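Local coordinates for protein copper-containing nitrite reductase (PDB 6TFO) that probably reduces nitrite to nitric oxide with electrons from cytochrome c, using bound copper ions, and works as a homotrimer, at residues C[218-224]-C[239-243]; C[186-191]-C[270-276]; C[56-60]-C[126-132]; C[31-35]-C[46-52]. All coordinates share one frame; numbering follows the deposited sequence.

Contact 1 of 4, residues C[218-224]-C[239-243]; sequences SLMIHSV and TQTDP. With CU (copper (II) ion), chain J.
Ile221, Pro243 and Thr239 bury the most surface where 218-224 runs against 239-243. Ile221 lies alongside Asp242, both side chains pointing the same way, with Ile221 CG1 3.5 Å from Asp242 OD1. Its other branch meets the Gln240 side chain at about a right angle, with Ile221 CG2 3.6 Å from Gln240 OE1. That oxygen is hydrogen-bonded to Thr265; its contact with Ile221 is packing only. Pro243 closes one end: its ring atom CG sits 3.3 Å from Ser218 O and also touches the carbonyl of Met220. Thr239 closes the other end. Its OG1 stands between the backbone N and the carbonyl carbon (chi1 53°), which turns it to accept from Val224 N at 3.1 Å. Thr239 OG1 has a further polar partner in Ala235. A valine in place of Thr239 would lose this acceptor and would probably leave the Val224 N-H without its mate. Between the two ends His222 and Thr241 form a single antiparallel bridge. His222 N donates to Thr241 O at 3.2 Å. Thr241 N returns a bond of 2.8 Å to His222 O, nearly along the C=O axis. Thr241 OG1 donates to Thr239 O at 2.6 Å from above the carbonyl plane, a bond that ties the loop 239-243 to itself. The side chain of His222 leaves the backbone away from this loop, and its ND1 binds copper at 2.0 Å. Cys263, His271 and Met276 complete this type 1 site, and Glu175 is the polar partner of the imidazole. The chemistry is thus divided: paired backbone bonds hold the main chain of His222, while its ring serves the metal.

Contact 2 of 4, residues C[186-191]-C[270-276]; sequences YTYWTF and NHITNGM. With CU (copper (II) ion), chain J.
Trp189 and Asn274 both set CG anti to the carbonyl carbon (chi1 -54° in Trp189), and their side chains lie side by side, pointing the same way. The Asn274 amide stands almost upright on the indole: its OD1 is over one face, 3.2 Å from Trp189 CD2. Met276 bends at chi3 (79°), which lays its methyl over Phe191 while its sulfur faces the copper. Met276 CE is 4.2 Å from the Phe191 centroid, a CH-pi contact; the sulfur stands farther off above the same face, a distant Met-aromatic contact. Met276 SD binds the copper at 2.5 Å, and His271 ND1 binds it at 2.1 Å; His222 and Cys263 complete the type 1 site. Trp189 turns an edge to the face of His271, with the planes at 56° and the six-membered and imidazole ring centroids 4.6 Å apart. Trp189 CB packs on Met276 CG at 3.7 Å, so one indole side chain touches two copper ligands. A leucine at Trp189 would probably uncover the His271 ring face and leave the Asn274 amide freer to turn. Trp189 N donates to Asn274 O at 3.0 Å, coming from above the carbonyl plane. Gly275 ends the helix in a Schellman motif, and a water links its O to Phe191 N. Residues 270-274 of helix 268-274 cross residues 186-191 of strand 184-191 nearly at a right angle, their axes 7.1 Å apart at closest. The strand pairs on with strand 166-181. Tyr186, Tyr188 and Thr273 pack on Ile302 of strand 293-302, and Thr102 of the second subunit lies against Trp189.

Contact 3 of 4, residues C[56-60]-C[126-132]; sequences VNPKL and GMQGVLQ
Leu60 O takes a hydrogen bond from Gln132 N at 2.8 Å and a CA-H contact from Leu131. Together with the 3.0 Å bond from Leu60 N to Val130 O, it makes a parallel bridge in the N-terminal cupredoxin domain, where strands 60-63 and 128-134 run side by side. Before the strand begins, the pairing passes to a side chain. Asn57 ND2 donates to Gly126 O at 2.8 Å, meeting the carbonyl almost head-on although that oxygen is tilted 32° from the amide plane. Asn57 OD1 bonds to Tyr45 N, so the amide is held at both its ends. A water spans the next gap, donating to Asn57 O and accepting from Val130 N. A side chain on Gly129 would press on Asn57 O here. Met127, just after Gly126, turns away from this seam and binds the type 1 copper of this N-terminal domain with His80, Cys117 and His122. On the exposed side Lys59 runs across Val130, with Lys59 CG 3.8 Å from Val130 CG2. It then bends at chi3 (-92°) toward Gln132, where NZ makes a weak bond to OE1. On the buried side Leu131 CD1 rests 3.9 Å from Leu60 CB.

Contact 4 of 4, residues C[31-35]-C[46-52]; sequences VFTLR and IGVGGDI
Arg35 and Ile46 face each other as a hydrogen-bonded antiparallel pair, with Arg35 N to Ile46 O at 2.8 Å and Ile46 N to Arg35 O at 2.7 Å. Leu34 and Gly47 form the non-hydrogen-bonded pair next to it in this beta hairpin of strands 30-39 and 42-48. At Thr33 and Val48, Val48 N donates to Thr33 O at 3.0 Å, and a water bonds to both Thr33 N and Val48 O. On one face Thr33 CG2 packs on Val48 CB at 3.9 Å. Arg35 bends at chi3 (-85°) and crosses the same valine obliquely, its NH1 3.8 Å from Val48 CG2. Its guanidinium also has a long, weak ion pair with Glu319 of the third subunit. On the other face Ile52 crosses both Phe32 and Leu34 at about a right angle. Its CD1 is 4.2 Å from Phe32 CD1, and reaches Leu34 CD2 at the same range. A CB on Gly47 would clash with Ile52 O. The two faces therefore differ in character: Leu34 and Ile52 join the apolar interior of the domain around Pro58, while Thr33 and Arg35 flank Val48 on the more polar side.

Overall arrangement
Along the chain contact 4 comes first, then contact 3; contact 2 opens later, and contact 1 is nested in the loop it closes. Contacts 3 and 4 belong to the N-terminal cupredoxin domain, with centres about 11 Å apart. They lie on different sheets, which pack together through Pro58, Leu60, Phe32, Leu34 and Ile52. Contacts 1 and 2 lie in the next cupredoxin domain, centres about 12 Å apart, and share the type 1 copper of that domain. Met127 of contact 3 belongs to a second type 1 site, in the N-terminal domain. The pairs are well separated: the centres of contacts 1 and 3 are about 51 Å apart. Contacts 1 and 2 also touch the second subunit.

Contact 1 of 4, residues C[218-224]-C[239-243]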
# COMPACT_ATOMS: atom_id res chain seq x y z
N SER C 218 39.55 -13.60 -8.28
CA SER C 218 38.47 -12.92 -9.03
C SER C 218 37.32 -13.90 -9.28
O SER C 218 37.60 -15.06 -9.61
CB SER C 218 38.98 -12.34 -10.31
OG SER C 218 39.85 -11.26 -10.03
N LEU C 219 36.08 -13.46 -9.14
CA LEU C 219 34.90 -14.24 -9.57
C LEU C 219 34.71 -14.03 -11.08
O LEU C 219 34.30 -14.96 -11.75
CB LEU C 219 33.66 -13.77 -8.80
CG LEU C 219 33.73 -13.89 -7.27
CD1 LEU C 219 32.45 -13.38 -6.63
CD2 LEU C 219 33.99 -15.32 -6.82
N MET C 220 35.01 -12.85 -11.59
CA MET C 220 34.63 -12.48 -12.98
C MET C 220 35.83 -12.58 -13.92
O MET C 220 36.98 -12.34 -13.50
CB MET C 220 34.05 -11.06 -13.04
CG MET C 220 32.99 -10.81 -12.01
SD MET C 220 31.72 -12.08 -12.03
CE MET C 220 30.68 -11.44 -10.71
N ILE C 221 35.55 -12.92 -15.18
CA ILE C 221 36.41 -12.63 -16.35
C ILE C 221 36.66 -11.11 -16.37
O ILE C 221 35.74 -10.35 -16.03
CB ILE C 221 35.75 -13.17 -17.64
CG1 ILE C 221 35.60 -14.70 -17.63
CG2 ILE C 221 36.50 -12.70 -18.88
CD1 ILE C 221 34.69 -15.26 -18.71
N HIS C 222 37.87 -10.67 -16.69
CA HIS C 222 38.20 -9.24 -16.94
C HIS C 222 38.94 -9.08 -18.27
O HIS C 222 39.46 -10.08 -18.81
CB HIS C 222 38.99 -8.65 -15.77
CG HIS C 222 38.17 -8.61 -14.53
ND1 HIS C 222 37.15 -7.72 -14.38
CD2 HIS C 222 38.19 -9.37 -13.42
CE1 HIS C 222 36.58 -7.92 -13.22
NE2 HIS C 222 37.21 -8.93 -12.60
N SER C 223 38.99 -7.84 -18.77
CA SER C 223 39.51 -7.50 -20.10
C SER C 223 39.98 -6.04 -20.10
O SER C 223 39.94 -5.39 -19.03
CB SER C 223 38.46 -7.75 -21.15
OG SER C 223 37.34 -6.90 -20.93
N VAL C 224 40.44 -5.54 -21.25
CA VAL C 224 40.73 -4.09 -21.41
C VAL C 224 40.51 -3.69 -22.86
O VAL C 224 40.90 -4.44 -23.77
CB VAL C 224 42.14 -3.74 -20.91
CG1 VAL C 224 43.20 -4.50 -21.67
CG2 VAL C 224 42.39 -2.25 -20.97
N THR C 239 41.85 -9.91 -24.78
CA THR C 239 42.23 -9.78 -23.33
C THR C 239 41.12 -10.29 -22.39
O THR C 239 41.22 -10.01 -21.18
CB THR C 239 42.65 -8.35 -22.97
OG1 THR C 239 41.64 -7.41 -23.37
CG2 THR C 239 43.96 -7.98 -23.62
N GLN C 240 40.12 -11.02 -22.90
CA GLN C 240 39.10 -11.68 -22.04
C GLN C 240 39.85 -12.75 -21.25
O GLN C 240 40.17 -13.80 -21.84
CB GLN C 240 37.94 -12.26 -22.86
CG GLN C 240 37.13 -11.21 -23.61
CD GLN C 240 36.34 -10.27 -22.72
OE1 GLN C 240 35.65 -10.69 -21.80
NE2 GLN C 240 36.42 -8.98 -23.02
N THR C 241 40.16 -12.47 -19.99
CA THR C 241 41.10 -13.27 -19.15
C THR C 241 40.34 -13.96 -18.01
O THR C 241 39.75 -13.23 -17.15
CB THR C 241 42.20 -12.37 -18.59
OG1 THR C 241 42.71 -11.56 -19.65
CG2 THR C 241 43.31 -13.15 -17.92
N ASP C 242 40.36 -15.30 -17.97
CA ASP C 242 39.75 -16.08 -16.86
C ASP C 242 40.52 -15.75 -15.59
O ASP C 242 41.66 -15.31 -15.65
CB ASP C 242 39.76 -17.58 -17.15
CG ASP C 242 38.79 -17.99 -18.24
OD1 ASP C 242 37.83 -17.22 -18.51
OD2 ASP C 242 38.99 -19.07 -18.81
N PRO C 243 39.90 -15.91 -14.40
CA PRO C 243 40.62 -15.77 -13.14
C PRO C 243 41.84 -16.70 -13.02
O PRO C 243 41.77 -17.83 -13.46
CB PRO C 243 39.56 -16.13 -12.08
CG PRO C 243 38.25 -15.76 -12.75
CD PRO C 243 38.46 -16.12 -14.21
CU CU J . 36.31 -6.30 -15.57

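Contact 2 of 4, residues C[186-191]-C[270-276]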
# COMPACT_ATOMS: atom_id res chain seq x y z
N TYR C 186 32.50 -1.10 -0.11
CA TYR C 186 31.96 -1.48 -1.43
C TYR C 186 32.97 -2.45 -2.04
O TYR C 186 34.14 -2.38 -1.69
CB TYR C 186 31.69 -0.24 -2.30
CG TYR C 186 31.01 -0.51 -3.62
CD1 TYR C 186 29.64 -0.67 -3.70
CD2 TYR C 186 31.73 -0.59 -4.80
CE1 TYR C 186 29.00 -0.93 -4.91
CE2 TYR C 186 31.11 -0.84 -6.02
CZ TYR C 186 29.74 -1.01 -6.09
OH TYR C 186 29.14 -1.25 -7.30
N THR C 187 32.52 -3.35 -2.90
CA THR C 187 33.39 -4.31 -3.60
C THR C 187 33.75 -3.67 -4.94
O THR C 187 32.87 -3.60 -5.83
CB THR C 187 32.76 -5.70 -3.72
OG1 THR C 187 32.65 -6.22 -2.39
CG2 THR C 187 33.56 -6.65 -4.58
N TYR C 188 34.98 -3.17 -5.02
CA TYR C 188 35.57 -2.58 -6.24
C TYR C 188 36.14 -3.71 -7.09
O TYR C 188 36.64 -4.73 -6.54
CB TYR C 188 36.64 -1.56 -5.86
CG TYR C 188 36.11 -0.30 -5.22
CD1 TYR C 188 35.92 -0.23 -3.85
CD2 TYR C 188 35.83 0.83 -5.97
CE1 TYR C 188 35.48 0.93 -3.24
CE2 TYR C 188 35.38 2.00 -5.38
CZ TYR C 188 35.21 2.05 -4.02
OH TYR C 188 34.73 3.18 -3.43
N TRP C 189 36.03 -3.52 -8.41
CA TRP C 189 36.83 -4.20 -9.45
C TRP C 189 37.81 -3.17 -10.04
O TRP C 189 37.36 -2.07 -10.41
CB TRP C 189 35.94 -4.82 -10.53
CG TRP C 189 34.89 -5.75 -10.01
CD1 TRP C 189 34.85 -6.32 -8.78
CD2 TRP C 189 33.76 -6.25 -10.73
NE1 TRP C 189 33.75 -7.12 -8.67
CE2 TRP C 189 33.05 -7.10 -9.85
CE3 TRP C 189 33.25 -6.07 -12.02
CZ2 TRP C 189 31.88 -7.76 -10.23
CZ3 TRP C 189 32.10 -6.73 -12.39
CH2 TRP C 189 31.43 -7.56 -11.50
N THR C 190 39.10 -3.51 -10.12
CA THR C 190 40.17 -2.53 -10.43
C THR C 190 41.23 -3.13 -11.36
O THR C 190 41.36 -4.36 -11.46
CB THR C 190 40.88 -2.07 -9.16
OG1 THR C 190 41.62 -3.18 -8.64
CG2 THR C 190 39.91 -1.54 -8.12
N PHE C 191 41.98 -2.22 -12.00
CA PHE C 191 43.34 -2.49 -12.52
C PHE C 191 44.31 -2.13 -11.38
O PHE C 191 44.33 -0.95 -10.96
CB PHE C 191 43.53 -1.71 -13.82
CG PHE C 191 42.59 -2.07 -14.95
CD1 PHE C 191 42.76 -3.22 -15.68
CD2 PHE C 191 41.58 -1.20 -15.33
CE1 PHE C 191 41.93 -3.51 -16.75
CE2 PHE C 191 40.75 -1.49 -16.40
CZ PHE C 191 40.93 -2.64 -17.12
N ASN C 270 28.85 -2.38 -15.58
CA ASN C 270 29.07 -2.95 -14.22
C ASN C 270 30.56 -2.90 -13.90
O ASN C 270 30.94 -2.36 -12.84
CB ASN C 270 28.50 -4.37 -14.11
CG ASN C 270 28.54 -4.95 -12.70
OD1 ASN C 270 28.88 -4.26 -11.74
ND2 ASN C 270 28.19 -6.22 -12.59
N HIS C 271 31.39 -3.45 -14.79
CA HIS C 271 32.87 -3.45 -14.66
C HIS C 271 33.37 -2.01 -14.52
O HIS C 271 34.27 -1.77 -13.71
CB HIS C 271 33.48 -4.21 -15.84
CG HIS C 271 33.25 -5.67 -15.76
ND1 HIS C 271 34.22 -6.55 -15.32
CD2 HIS C 271 32.16 -6.42 -16.04
CE1 HIS C 271 33.74 -7.77 -15.33
NE2 HIS C 271 32.48 -7.72 -15.78
N ILE C 272 32.77 -1.06 -15.24
CA ILE C 272 33.21 0.36 -15.20
C ILE C 272 32.81 0.98 -13.85
O ILE C 272 33.74 1.45 -13.16
CB ILE C 272 32.72 1.14 -16.43
CG1 ILE C 272 33.47 0.69 -17.68
CG2 ILE C 272 32.85 2.65 -16.21
CD1 ILE C 272 32.86 1.19 -18.97
N THR C 273 31.53 0.95 -13.45
CA THR C 273 31.08 1.55 -12.16
C THR C 273 31.92 1.01 -11.00
O THR C 273 32.20 1.79 -10.05
CB THR C 273 29.57 1.35 -11.88
OG1 THR C 273 29.29 2.02 -10.65
CG2 THR C 273 29.14 -0.09 -11.78
N ASN C 274 32.31 -0.26 -11.06
CA ASN C 274 33.03 -0.96 -9.96
C ASN C 274 34.47 -0.46 -9.87
O ASN C 274 35.06 -0.66 -8.79
CB ASN C 274 32.95 -2.48 -10.13
CG ASN C 274 31.64 -3.05 -9.60
OD1 ASN C 274 31.48 -4.26 -9.56
ND2 ASN C 274 30.72 -2.19 -9.22
N GLY C 275 35.01 0.12 -10.95
CA GLY C 275 36.23 0.96 -10.90
C GLY C 275 37.25 0.65 -11.98
O GLY C 275 38.40 1.16 -11.84
N MET C 276 36.88 -0.11 -13.03
CA MET C 276 37.84 -0.61 -14.05
C MET C 276 37.94 0.42 -15.19
O MET C 276 37.46 0.15 -16.32
CB MET C 276 37.45 -2.01 -14.55
CG MET C 276 37.35 -3.03 -13.40
SD MET C 276 37.40 -4.79 -13.90
CE MET C 276 39.16 -4.97 -14.13
CU CU J . 36.31 -6.30 -15.57
O HOH W 1 27.44 0.75 -9.03
O HOH W 2 41.18 0.46 -11.77

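Contact 3 of 4, residues C[56-60]-C[126-132]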
# COMPACT_ATOMS: atom_id res chain seq x y z
N VAL C 56 15.36 10.41 17.00
CA VAL C 56 14.38 11.51 17.15
C VAL C 56 15.11 12.64 17.88
O VAL C 56 15.91 12.31 18.79
CB VAL C 56 13.05 11.08 17.84
CG1 VAL C 56 12.88 9.57 17.86
CG2 VAL C 56 12.86 11.66 19.22
N ASN C 57 14.88 13.88 17.45
CA ASN C 57 15.58 15.08 17.97
C ASN C 57 17.06 14.77 18.16
O ASN C 57 17.61 14.96 19.25
CB ASN C 57 14.87 15.60 19.21
CG ASN C 57 13.46 16.06 18.91
OD1 ASN C 57 13.20 16.51 17.79
ND2 ASN C 57 12.55 15.91 19.87
N PRO C 58 17.78 14.33 17.09
CA PRO C 58 19.15 13.86 17.22
C PRO C 58 20.09 14.97 17.67
O PRO C 58 19.88 16.12 17.29
CB PRO C 58 19.56 13.38 15.81
CG PRO C 58 18.61 14.14 14.90
CD PRO C 58 17.32 14.29 15.69
N LYS C 59 21.09 14.60 18.48
CA LYS C 59 22.20 15.51 18.83
C LYS C 59 23.07 15.66 17.57
O LYS C 59 23.49 14.62 17.00
CB LYS C 59 22.99 14.99 20.03
CG LYS C 59 24.10 15.92 20.49
CD LYS C 59 24.97 15.34 21.57
CE LYS C 59 24.47 15.69 22.95
NZ LYS C 59 25.51 15.47 23.98
N LEU C 60 23.27 16.90 17.13
CA LEU C 60 24.13 17.24 15.97
C LEU C 60 25.51 17.62 16.50
O LEU C 60 25.67 18.75 17.03
CB LEU C 60 23.45 18.37 15.21
CG LEU C 60 22.00 18.12 14.82
CD1 LEU C 60 21.48 19.21 13.90
CD2 LEU C 60 21.80 16.76 14.16
N GLY C 126 7.31 19.14 21.21
CA GLY C 126 8.50 18.26 21.17
C GLY C 126 9.54 18.63 20.12
O GLY C 126 10.59 17.94 20.09
N MET C 127 9.30 19.64 19.27
CA MET C 127 10.24 19.95 18.14
C MET C 127 11.45 20.73 18.67
O MET C 127 11.44 21.98 18.63
CB MET C 127 9.53 20.72 17.02
CG MET C 127 8.46 19.90 16.36
SD MET C 127 8.01 20.50 14.74
CE MET C 127 9.29 19.78 13.73
N GLN C 128 12.44 20.01 19.18
CA GLN C 128 13.64 20.61 19.82
C GLN C 128 14.73 19.55 20.03
O GLN C 128 14.40 18.47 20.54
CB GLN C 128 13.29 21.28 21.14
CG GLN C 128 14.50 21.51 22.02
CD GLN C 128 14.17 22.24 23.29
OE1 GLN C 128 13.49 23.27 23.29
NE2 GLN C 128 14.71 21.74 24.39
N GLY C 129 15.96 19.86 19.60
CA GLY C 129 17.16 19.04 19.83
C GLY C 129 18.34 19.92 20.15
O GLY C 129 18.17 21.18 20.16
N VAL C 130 19.51 19.33 20.40
CA VAL C 130 20.73 20.12 20.73
C VAL C 130 21.74 19.96 19.59
O VAL C 130 21.93 18.82 19.06
CB VAL C 130 21.28 19.81 22.13
CG1 VAL C 130 20.23 19.17 23.03
CG2 VAL C 130 22.55 18.98 22.11
N LEU C 131 22.31 21.09 19.18
CA LEU C 131 23.58 21.20 18.44
C LEU C 131 24.71 21.19 19.47
O LEU C 131 24.70 22.07 20.33
CB LEU C 131 23.57 22.51 17.66
CG LEU C 131 24.84 22.83 16.87
CD1 LEU C 131 24.96 21.92 15.64
CD2 LEU C 131 24.86 24.30 16.46
N GLN C 132 25.62 20.22 19.41
CA GLN C 132 26.82 20.24 20.29
C GLN C 132 28.05 20.59 19.45
O GLN C 132 28.42 19.78 18.57
CB GLN C 132 27.06 18.93 21.03
CG GLN C 132 27.55 19.22 22.44
CD GLN C 132 28.24 18.07 23.11
OE1 GLN C 132 28.22 16.93 22.64
NE2 GLN C 132 28.86 18.39 24.23
O HOH W 3 18.94 16.60 20.87

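Contact 4 of 4, residues C[31-35]-C[46-52]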
# COMPACT_ATOMS: atom_id res chain seq x y z
N VAL C 31 27.10 18.04 7.03
CA VAL C 31 25.65 18.07 6.65
C VAL C 31 24.82 17.13 7.56
O VAL C 31 25.26 16.01 7.88
CB VAL C 31 25.40 17.81 5.15
CG1 VAL C 31 26.62 18.14 4.32
CG2 VAL C 31 24.89 16.42 4.86
N PHE C 32 23.66 17.62 7.95
CA PHE C 32 22.60 16.90 8.71
C PHE C 32 21.28 17.11 7.96
O PHE C 32 20.96 18.28 7.63
CB PHE C 32 22.52 17.44 10.14
CG PHE C 32 23.80 17.32 10.93
CD1 PHE C 32 24.24 16.08 11.38
CD2 PHE C 32 24.55 18.44 11.24
CE1 PHE C 32 25.40 15.97 12.13
CE2 PHE C 32 25.73 18.32 11.97
CZ PHE C 32 26.16 17.08 12.40
N THR C 33 20.55 16.03 7.71
CA THR C 33 19.16 16.06 7.17
C THR C 33 18.15 15.74 8.29
O THR C 33 18.31 14.70 8.98
CB THR C 33 19.06 15.13 5.95
OG1 THR C 33 20.12 15.47 5.06
CG2 THR C 33 17.74 15.27 5.22
N LEU C 34 17.17 16.61 8.49
CA LEU C 34 16.08 16.40 9.47
C LEU C 34 14.75 16.32 8.72
O LEU C 34 14.50 17.21 7.88
CB LEU C 34 16.04 17.55 10.48
CG LEU C 34 17.31 17.78 11.29
CD1 LEU C 34 17.08 18.91 12.30
CD2 LEU C 34 17.77 16.52 12.01
N ARG C 35 13.96 15.29 9.01
CA ARG C 35 12.55 15.15 8.57
C ARG C 35 11.66 15.40 9.80
O ARG C 35 11.93 14.82 10.86
CB ARG C 35 12.34 13.78 7.91
CG ARG C 35 10.93 13.52 7.42
CD ARG C 35 10.82 12.27 6.56
NE ARG C 35 11.15 12.63 5.18
CZ ARG C 35 12.19 12.19 4.47
NH1 ARG C 35 13.02 11.28 4.96
NH2 ARG C 35 12.36 12.64 3.24
N ILE C 46 13.25 14.05 13.05
CA ILE C 46 13.85 12.70 12.89
C ILE C 46 15.05 12.81 11.95
O ILE C 46 14.91 13.37 10.85
CB ILE C 46 12.80 11.70 12.39
CG1 ILE C 46 11.50 11.80 13.18
CG2 ILE C 46 13.38 10.29 12.43
CD1 ILE C 46 10.29 11.30 12.43
N GLY C 47 16.20 12.27 12.38
CA GLY C 47 17.44 12.24 11.58
C GLY C 47 17.29 11.34 10.36
O GLY C 47 16.62 10.29 10.47
N VAL C 48 17.89 11.75 9.24
CA VAL C 48 17.89 11.01 7.95
C VAL C 48 19.35 10.82 7.52
O VAL C 48 20.05 11.84 7.38
CB VAL C 48 17.09 11.75 6.87
CG1 VAL C 48 16.96 10.92 5.60
CG2 VAL C 48 15.74 12.18 7.40
N GLY C 49 19.77 9.56 7.36
CA GLY C 49 21.11 9.14 6.92
C GLY C 49 22.19 9.50 7.93
O GLY C 49 21.87 10.13 8.95
N GLY C 50 23.42 9.13 7.62
CA GLY C 50 24.61 9.47 8.42
C GLY C 50 24.57 8.81 9.78
O GLY C 50 24.01 7.71 9.89
N ASP C 51 25.14 9.48 10.79
CA ASP C 51 25.26 8.97 12.17
C ASP C 51 23.96 9.25 12.94
O ASP C 51 23.94 8.93 14.14
CB ASP C 51 26.43 9.63 12.90
CG ASP C 51 27.74 9.50 12.14
OD1 ASP C 51 27.87 8.54 11.35
OD2 ASP C 51 28.62 10.38 12.34
N ILE C 52 22.94 9.82 12.28
CA ILE C 52 21.70 10.26 12.99
C ILE C 52 20.46 9.58 12.41
O ILE C 52 19.34 10.03 12.76
CB ILE C 52 21.56 11.80 12.96
CG1 ILE C 52 21.36 12.33 11.54
CG2 ILE C 52 22.74 12.45 13.65
CD1 ILE C 52 20.81 13.73 11.48
O HOH W 4 22.05 13.45 8.21